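Local coordinates for protein acetylxylan esterase / glucomannan deacetylase (Cellvibrio japonicus, PDB 2WAA) that removes acetyl groups from acetylated xylan and glucomannan as a family 2 carbohydrate esterase, taking part in the breakdown of plant cell walls, at residues Met23-Ile28 and Trp219-Tyr224; Leu52-Gln57 and Val86-Phe91; Pro240-Arg245 and Val285-Glu290. All blocks are in the same frame, centred on the assembly; numbering follows the deposited sequence.

In the fold
Contact 2 is the most buried of the three: two antiparallel strands of the N-terminal beta domain, 51-58 and 84-91, joined by backbone hydrogen bonds, with one apolar face packed against the other antiparallel sheet. Contact 1 is partly buried and joins that domain to a loop of the esterase domain through an arginine-tryptophan stack and a second arginine gripping a carbonyl; its strand 27-28 belongs to the same sheet as contact 2, their centres about 24 Å apart. Contact 3 is also partly buried and lies within the esterase domain, where side-chain bonds and a salt bridge tie a loop and the first residue of helix 245-262 to helix 278-295. Contacts 2 and 3 lie on opposite sides of the chain's centre.

Contact 1: Met23-Ile28 and Trp219-Tyr224; sequences MGRTHI and WDHHRY. With GOL (glycerol), chain J.
R25 and W219 come nearest along the backbone, their CA atoms 7.8 Å apart, where the turn leading into strand 27-28 passes a loop with a 3-10 segment at 221-223; the link is therefore made by side chains reaching over. The R25 chain, extended from CG to NE, runs across one face of the W219 indole. Its CG stands 3.5 Å from the centroid of the six-membered ring of W219, a CH-pi contact almost on the ring normal. Farther out, CZ of R25 lies 3.7 Å from the centroid of the five-membered ring of W219, and the guanidinium and indole planes differ by only 7°, which makes this a stacked cation-pi pair. The carbonyl oxygens of Y206 and F208 take NH1 of R25, helping to hold the guanidinium flat.

On the opposite indole face the aliphatic CD of R223 touches only the rim. That arginine bends at its third torsion (68°), and both terminal nitrogens reach one acceptor: NH1 and NH2 of R223 are each 3.0 Å from O of T26. NH1 comes nearly in line with the carbonyl, whereas NH2 sits above its plane. A glycerol, probably from the crystallisation liquor, gives O1 to OG1 of T26 at 2.9 Å. The R25-W219 cation-pi pair thus joins the N-terminal beta domain to the SGNH-type esterase domain.

Contact 2: Leu52-Gln57 and Val86-Phe91; sequences LTAEMQ and VELFHF
L52 meets both residues that face it on the neighbouring strand, L88 and F89. Its CB is 3.5 Å from CE2 of F89, CG turns to L88 CD1, and the tip CD2 lies 3.8 Å from that same L88 methyl. CG of L52 stands anti to the backbone N (chi1 -175°), which brings the branch up to L88 CD1 while CD2 still skirts the F89 ring. The F89 ring is placed by its own first torsion, 77°, with CG between the backbone N and the carbonyl carbon; one ring face then lies over the backbone N of L52.

The backbone explains this double partnership. O of L52 accepts from L88 N at 2.8 Å and from F89 N in a weak bond at 3.3 Å, while L52 N donates back to F89 O. On the other side of the T53-E87 non-hydrogen-bonded pair, A54 and V86 form a hydrogen-bonded pair with two bonds, the one from V86 N to A54 O being 2.7 Å long and nearly straight at 176°. Beyond it, CG of M56 rests 4.1 Å from CG2 of V86. V99 of strand 94-103, in the other antiparallel sheet, touches L52, L88 and F89, so this apolar face is turned inward. Two residues opposite one, with helix-like backbone angles at L88, are the mark of a classic beta bulge, here within a beta sandwich of the N-terminal domain.

Contact 3: Pro240-Arg245 and Val285-Glu290; sequences PGIPDR and VSYIGE
R245 and Y287 are brought together by their first torsions: CG of R245 stands anti to the backbone N (chi1 169°), sending an extended chain across to the S286 and E290 side of helix 278-295, while CG of Y287 lies beside its backbone N (chi1 -73°) and the ring reaches out to the loop at 242-244. The setting is the start of helix 245-262 in the SGNH-type esterase domain, with D244 at the N-cap position; its OD2 also bonds to T247.

The Y287 hydroxyl donates to O of P243 at 2.8 Å, almost exactly in line with the C=O. This bond fixes the far end of the ring against the loop, where CG2 of I242 packs obliquely on it and CG of P243 lies beside CE2. Along the CE1 side of the ring run CB and CG of R245. The guanidinium then turns almost perpendicular to the ring, the planes 87° apart, in a T-shaped arrangement: CD1 of Y287 stands over a guanidinium face, toward its rim, and NH1 of R245 lies near the plane of the ring.

Two edges of the guanidinium meet acceptors on helix 278-295: the NH1/NH2 edge S286, the NE/NH2 edge E290. S286 OG takes NH1 and NH2 of R245 end-on, at 3.1 and 3.0 Å, essentially in the guanidinium plane. I249, one turn further along the helix that R245 begins, touches both Y287 and E290. In the salt bridge two donors converge on one carboxylate oxygen: NH2 of R245 reaches OE1 of E290 at 2.6 Å, and NE of R245 reaches that same OE1 at 2.8 Å, on the syn side of the carboxylate but tilted out of its plane.

Contact 1: Met23-Ile28 and Trp219-Tyr224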
# COMPACT_ATOMS: atom_id res chain seq x y z
N MET A 23 7.03 -5.86 -5.45
CA MET A 23 7.10 -4.51 -4.87
C MET A 23 6.06 -4.50 -3.75
O MET A 23 4.89 -4.78 -4.00
CB MET A 23 6.76 -3.45 -5.93
CG MET A 23 6.90 -1.98 -5.33
SD MET A 23 6.40 -0.80 -6.59
CE MET A 23 4.60 -0.89 -6.57
N GLY A 24 6.46 -4.20 -2.52
CA GLY A 24 5.49 -4.24 -1.38
C GLY A 24 5.93 -5.33 -0.41
O GLY A 24 6.74 -6.21 -0.76
N ARG A 25 5.45 -5.27 0.82
CA ARG A 25 5.85 -6.26 1.81
C ARG A 25 5.27 -7.66 1.60
O ARG A 25 4.05 -7.84 1.51
CB ARG A 25 5.45 -5.77 3.20
CG ARG A 25 6.24 -4.50 3.57
CD ARG A 25 6.02 -4.12 5.05
NE ARG A 25 6.73 -2.89 5.41
CZ ARG A 25 6.71 -2.36 6.64
NH1 ARG A 25 6.09 -2.97 7.62
NH2 ARG A 25 7.36 -1.23 6.90
N THR A 26 6.16 -8.65 1.58
CA THR A 26 5.74 -10.05 1.50
C THR A 26 6.49 -10.89 2.55
O THR A 26 7.62 -10.58 2.94
CB THR A 26 6.04 -10.65 0.09
OG1 THR A 26 7.46 -10.60 -0.17
CG2 THR A 26 5.26 -9.87 -0.99
N HIS A 27 5.85 -11.97 3.01
CA HIS A 27 6.48 -12.93 3.90
C HIS A 27 6.83 -14.18 3.06
O HIS A 27 5.99 -14.68 2.33
CB HIS A 27 5.53 -13.34 5.00
CG HIS A 27 6.17 -14.26 5.99
ND1 HIS A 27 7.11 -13.83 6.90
CD2 HIS A 27 6.09 -15.61 6.14
CE1 HIS A 27 7.54 -14.86 7.61
NE2 HIS A 27 6.94 -15.95 7.17
N ILE A 28 8.09 -14.63 3.14
CA ILE A 28 8.53 -15.76 2.34
C ILE A 28 8.34 -17.01 3.20
O ILE A 28 8.97 -17.13 4.30
CB ILE A 28 10.00 -15.64 1.98
CG1 ILE A 28 10.24 -14.34 1.19
CG2 ILE A 28 10.45 -16.88 1.12
CD1 ILE A 28 11.74 -14.11 0.91
N TRP A 219 9.02 -7.20 9.93
CA TRP A 219 9.56 -6.71 8.66
C TRP A 219 11.00 -6.23 8.84
O TRP A 219 11.29 -5.28 9.64
CB TRP A 219 8.68 -5.56 8.11
CG TRP A 219 9.21 -4.97 6.85
CD1 TRP A 219 9.83 -3.75 6.71
CD2 TRP A 219 9.21 -5.58 5.56
NE1 TRP A 219 10.19 -3.55 5.39
CE2 TRP A 219 9.83 -4.66 4.67
CE3 TRP A 219 8.75 -6.80 5.07
CZ2 TRP A 219 10.00 -4.94 3.32
CZ3 TRP A 219 8.92 -7.09 3.73
CH2 TRP A 219 9.53 -6.15 2.86
N ASP A 220 11.91 -6.85 8.08
CA ASP A 220 13.29 -6.38 8.08
C ASP A 220 13.45 -5.17 7.15
O ASP A 220 13.25 -5.28 5.94
CB ASP A 220 14.16 -7.54 7.60
CG ASP A 220 15.64 -7.18 7.53
OD1 ASP A 220 16.02 -6.04 7.90
OD2 ASP A 220 16.39 -8.07 7.08
N HIS A 221 13.80 -4.00 7.71
CA HIS A 221 13.83 -2.76 6.91
C HIS A 221 14.90 -2.73 5.84
O HIS A 221 14.85 -1.93 4.91
CB HIS A 221 13.97 -1.57 7.85
CG HIS A 221 12.77 -1.39 8.69
ND1 HIS A 221 11.57 -1.00 8.16
CD2 HIS A 221 12.57 -1.57 10.01
CE1 HIS A 221 10.67 -0.94 9.12
NE2 HIS A 221 11.24 -1.29 10.25
N HIS A 222 15.88 -3.61 5.96
CA HIS A 222 16.93 -3.69 4.96
C HIS A 222 16.30 -4.13 3.64
O HIS A 222 16.87 -3.96 2.57
CB HIS A 222 17.98 -4.72 5.42
CG HIS A 222 19.16 -4.83 4.49
ND1 HIS A 222 19.18 -5.68 3.40
CD2 HIS A 222 20.35 -4.18 4.49
CE1 HIS A 222 20.33 -5.54 2.76
NE2 HIS A 222 21.06 -4.64 3.40
N ARG A 223 15.10 -4.71 3.71
CA ARG A 223 14.45 -5.21 2.50
C ARG A 223 13.79 -4.09 1.69
O ARG A 223 13.38 -4.32 0.55
CB ARG A 223 13.36 -6.26 2.84
CG ARG A 223 13.89 -7.54 3.56
CD ARG A 223 12.70 -8.46 4.02
NE ARG A 223 12.01 -9.04 2.86
CZ ARG A 223 10.86 -9.70 2.93
NH1 ARG A 223 10.27 -9.92 4.10
NH2 ARG A 223 10.33 -10.20 1.81
N TYR A 224 13.59 -2.91 2.29
CA TYR A 224 13.09 -1.76 1.50
C TYR A 224 13.54 -0.47 2.17
O TYR A 224 13.05 -0.13 3.25
CB TYR A 224 11.55 -1.80 1.44
CG TYR A 224 10.94 -0.81 0.48
CD1 TYR A 224 10.97 -1.01 -0.90
CD2 TYR A 224 10.34 0.36 0.95
CE1 TYR A 224 10.41 -0.10 -1.80
CE2 TYR A 224 9.75 1.30 0.04
CZ TYR A 224 9.80 1.04 -1.32
OH TYR A 224 9.21 1.91 -2.22
C1 GOL J . 9.60 -11.98 -2.45
O1 GOL J . 10.06 -11.34 -1.31
C2 GOL J . 10.67 -12.85 -3.10
O2 GOL J . 10.98 -12.14 -4.28
C3 GOL J . 11.94 -12.81 -2.26
O3 GOL J . 12.98 -13.54 -2.87

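Contact 2: Leu52-Gln57 and Val86-Phe91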
# COMPACT_ATOMS: atom_id res chain seq x y z
N LEU A 52 -0.60 -18.80 -18.69
CA LEU A 52 0.04 -18.66 -17.38
C LEU A 52 -1.02 -18.76 -16.30
O LEU A 52 -2.09 -18.10 -16.38
CB LEU A 52 0.81 -17.33 -17.28
CG LEU A 52 1.63 -17.12 -15.98
CD1 LEU A 52 2.86 -18.06 -15.93
CD2 LEU A 52 2.07 -15.62 -15.92
N THR A 53 -0.79 -19.63 -15.31
CA THR A 53 -1.72 -19.80 -14.20
C THR A 53 -0.96 -19.61 -12.89
O THR A 53 0.26 -19.79 -12.83
CB THR A 53 -2.46 -21.19 -14.15
OG1 THR A 53 -1.50 -22.24 -13.90
CG2 THR A 53 -3.21 -21.46 -15.46
N ALA A 54 -1.70 -19.28 -11.84
CA ALA A 54 -1.12 -19.15 -10.51
C ALA A 54 -1.95 -19.93 -9.49
O ALA A 54 -3.18 -19.95 -9.58
CB ALA A 54 -1.13 -17.70 -10.13
N GLU A 55 -1.28 -20.52 -8.51
CA GLU A 55 -1.99 -21.15 -7.39
C GLU A 55 -2.11 -20.09 -6.28
O GLU A 55 -1.07 -19.62 -5.76
CB GLU A 55 -1.19 -22.34 -6.87
CG GLU A 55 -1.14 -23.49 -7.91
CD GLU A 55 -2.51 -23.91 -8.37
OE1 GLU A 55 -3.37 -24.16 -7.50
OE2 GLU A 55 -2.72 -24.06 -9.59
N MET A 56 -3.33 -19.71 -5.93
CA MET A 56 -3.52 -18.65 -4.95
C MET A 56 -4.58 -19.04 -3.95
O MET A 56 -5.34 -19.97 -4.17
CB MET A 56 -3.93 -17.33 -5.63
CG MET A 56 -2.98 -16.97 -6.76
SD MET A 56 -3.28 -15.31 -7.38
CE MET A 56 -2.55 -14.33 -6.06
N GLN A 57 -4.61 -18.31 -2.83
CA GLN A 57 -5.61 -18.54 -1.77
C GLN A 57 -5.63 -17.28 -0.91
O GLN A 57 -4.61 -16.58 -0.86
CB GLN A 57 -5.23 -19.78 -0.93
CG GLN A 57 -3.86 -19.74 -0.29
CD GLN A 57 -3.54 -20.98 0.62
OE1 GLN A 57 -4.30 -21.94 0.72
NE2 GLN A 57 -2.39 -20.93 1.27
N VAL A 86 -5.65 -19.97 -10.63
CA VAL A 86 -6.12 -18.72 -11.23
C VAL A 86 -5.48 -18.56 -12.60
O VAL A 86 -4.27 -18.49 -12.71
CB VAL A 86 -5.76 -17.50 -10.34
CG1 VAL A 86 -6.23 -16.16 -10.98
CG2 VAL A 86 -6.35 -17.66 -8.93
N GLU A 87 -6.29 -18.51 -13.64
CA GLU A 87 -5.74 -18.29 -14.98
C GLU A 87 -5.42 -16.81 -15.14
O GLU A 87 -6.30 -15.96 -14.92
CB GLU A 87 -6.77 -18.68 -16.06
CG GLU A 87 -6.14 -18.58 -17.47
CD GLU A 87 -7.11 -19.09 -18.55
OE1 GLU A 87 -7.05 -20.30 -18.84
OE2 GLU A 87 -7.90 -18.29 -19.06
N LEU A 88 -4.17 -16.50 -15.47
CA LEU A 88 -3.76 -15.12 -15.63
C LEU A 88 -3.92 -14.71 -17.09
O LEU A 88 -4.47 -13.65 -17.37
CB LEU A 88 -2.30 -14.93 -15.15
CG LEU A 88 -2.08 -15.25 -13.64
CD1 LEU A 88 -0.60 -15.17 -13.30
CD2 LEU A 88 -2.93 -14.39 -12.71
N PHE A 89 -3.47 -15.56 -18.01
CA PHE A 89 -3.78 -15.32 -19.43
C PHE A 89 -3.77 -16.63 -20.19
O PHE A 89 -3.24 -17.63 -19.71
CB PHE A 89 -2.81 -14.28 -20.06
CG PHE A 89 -1.44 -14.83 -20.40
CD1 PHE A 89 -1.20 -15.59 -21.55
CD2 PHE A 89 -0.35 -14.51 -19.60
CE1 PHE A 89 0.12 -16.04 -21.88
CE2 PHE A 89 0.93 -14.95 -19.89
CZ PHE A 89 1.17 -15.72 -21.05
N HIS A 90 -4.39 -16.63 -21.35
CA HIS A 90 -4.38 -17.76 -22.22
C HIS A 90 -4.66 -17.27 -23.65
O HIS A 90 -5.68 -16.58 -23.86
CB HIS A 90 -5.51 -18.70 -21.81
CG HIS A 90 -5.54 -19.95 -22.62
ND1 HIS A 90 -6.65 -20.76 -22.72
CD2 HIS A 90 -4.59 -20.52 -23.39
CE1 HIS A 90 -6.37 -21.79 -23.51
NE2 HIS A 90 -5.12 -21.67 -23.93
N PHE A 91 -3.76 -17.58 -24.57
CA PHE A 91 -3.94 -17.30 -26.00
C PHE A 91 -3.72 -18.60 -26.75
O PHE A 91 -3.10 -19.51 -26.24
CB PHE A 91 -2.91 -16.27 -26.45
CG PHE A 91 -3.03 -14.99 -25.73
CD1 PHE A 91 -4.12 -14.17 -25.94
CD2 PHE A 91 -2.08 -14.63 -24.76
CE1 PHE A 91 -4.26 -12.99 -25.21
CE2 PHE A 91 -2.20 -13.45 -24.04
CZ PHE A 91 -3.29 -12.61 -24.28

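Contact 3: Pro240-Arg245 and Val285-Glu290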
# COMPACT_ATOMS: atom_id res chain seq x y z
N PRO A 240 -12.55 10.41 17.85
CA PRO A 240 -13.28 10.62 19.10
C PRO A 240 -13.32 12.08 19.55
O PRO A 240 -14.24 12.44 20.27
CB PRO A 240 -12.48 9.81 20.13
CG PRO A 240 -11.61 8.83 19.30
CD PRO A 240 -11.31 9.60 18.06
N GLY A 241 -12.34 12.89 19.14
CA GLY A 241 -12.17 14.26 19.61
C GLY A 241 -10.70 14.60 19.34
O GLY A 241 -9.92 13.74 18.93
N ILE A 242 -10.29 15.84 19.57
CA ILE A 242 -8.89 16.18 19.39
C ILE A 242 -8.09 15.58 20.52
O ILE A 242 -8.41 15.86 21.68
CB ILE A 242 -8.72 17.71 19.39
CG1 ILE A 242 -9.40 18.30 18.15
CG2 ILE A 242 -7.25 18.11 19.51
CD1 ILE A 242 -9.52 19.86 18.17
N PRO A 243 -7.04 14.76 20.23
CA PRO A 243 -6.28 14.16 21.35
C PRO A 243 -5.39 15.14 22.09
O PRO A 243 -5.02 16.20 21.56
CB PRO A 243 -5.40 13.08 20.65
CG PRO A 243 -5.28 13.53 19.18
CD PRO A 243 -6.59 14.24 18.89
N ASP A 244 -5.02 14.80 23.31
CA ASP A 244 -4.10 15.62 24.09
C ASP A 244 -2.83 16.05 23.31
O ASP A 244 -2.09 15.20 22.78
CB ASP A 244 -3.66 14.83 25.35
CG ASP A 244 -2.70 15.60 26.18
OD1 ASP A 244 -3.08 16.71 26.63
OD2 ASP A 244 -1.55 15.14 26.40
N ARG A 245 -2.57 17.36 23.28
CA ARG A 245 -1.47 17.90 22.48
C ARG A 245 -0.09 17.36 22.87
O ARG A 245 0.64 16.83 22.00
CB ARG A 245 -1.50 19.43 22.51
CG ARG A 245 -0.29 20.09 21.95
CD ARG A 245 -0.49 21.65 21.83
NE ARG A 245 0.40 22.13 20.79
CZ ARG A 245 0.03 22.60 19.59
NH1 ARG A 245 -1.25 22.77 19.24
NH2 ARG A 245 0.97 22.94 18.73
N VAL A 285 -2.57 19.91 11.90
CA VAL A 285 -1.54 20.69 11.25
C VAL A 285 -0.63 21.32 12.29
O VAL A 285 0.61 21.35 12.14
CB VAL A 285 -2.19 21.78 10.36
CG1 VAL A 285 -1.15 22.80 9.91
CG2 VAL A 285 -2.91 21.10 9.14
N SER A 286 -1.25 21.83 13.35
CA SER A 286 -0.52 22.49 14.41
C SER A 286 0.42 21.49 15.09
O SER A 286 1.58 21.78 15.31
CB SER A 286 -1.49 23.04 15.47
OG SER A 286 -0.72 23.81 16.37
N TYR A 287 -0.11 20.30 15.39
CA TYR A 287 0.67 19.26 16.07
C TYR A 287 1.86 18.83 15.19
O TYR A 287 2.97 18.61 15.68
CB TYR A 287 -0.23 18.07 16.35
CG TYR A 287 -1.28 18.23 17.44
CD1 TYR A 287 -1.52 19.48 18.05
CD2 TYR A 287 -2.06 17.14 17.82
CE1 TYR A 287 -2.51 19.61 19.07
CE2 TYR A 287 -3.06 17.27 18.85
CZ TYR A 287 -3.24 18.49 19.47
OH TYR A 287 -4.23 18.59 20.43
N ILE A 288 1.63 18.72 13.89
CA ILE A 288 2.70 18.40 12.98
C ILE A 288 3.79 19.48 13.01
O ILE A 288 4.99 19.18 13.01
CB ILE A 288 2.16 18.19 11.52
CG1 ILE A 288 1.46 16.81 11.46
CG2 ILE A 288 3.34 18.31 10.47
CD1 ILE A 288 0.57 16.62 10.20
N GLY A 289 3.38 20.75 13.00
CA GLY A 289 4.38 21.81 13.00
C GLY A 289 5.20 21.70 14.29
O GLY A 289 6.40 21.88 14.28
N GLU A 290 4.56 21.42 15.42
CA GLU A 290 5.30 21.37 16.66
C GLU A 290 6.16 20.09 16.72
O GLU A 290 7.25 20.10 17.30
CB GLU A 290 4.38 21.43 17.89
CG GLU A 290 5.14 21.64 19.17
CD GLU A 290 4.23 22.01 20.38
OE1 GLU A 290 3.11 22.52 20.17
OE2 GLU A 290 4.65 21.74 21.53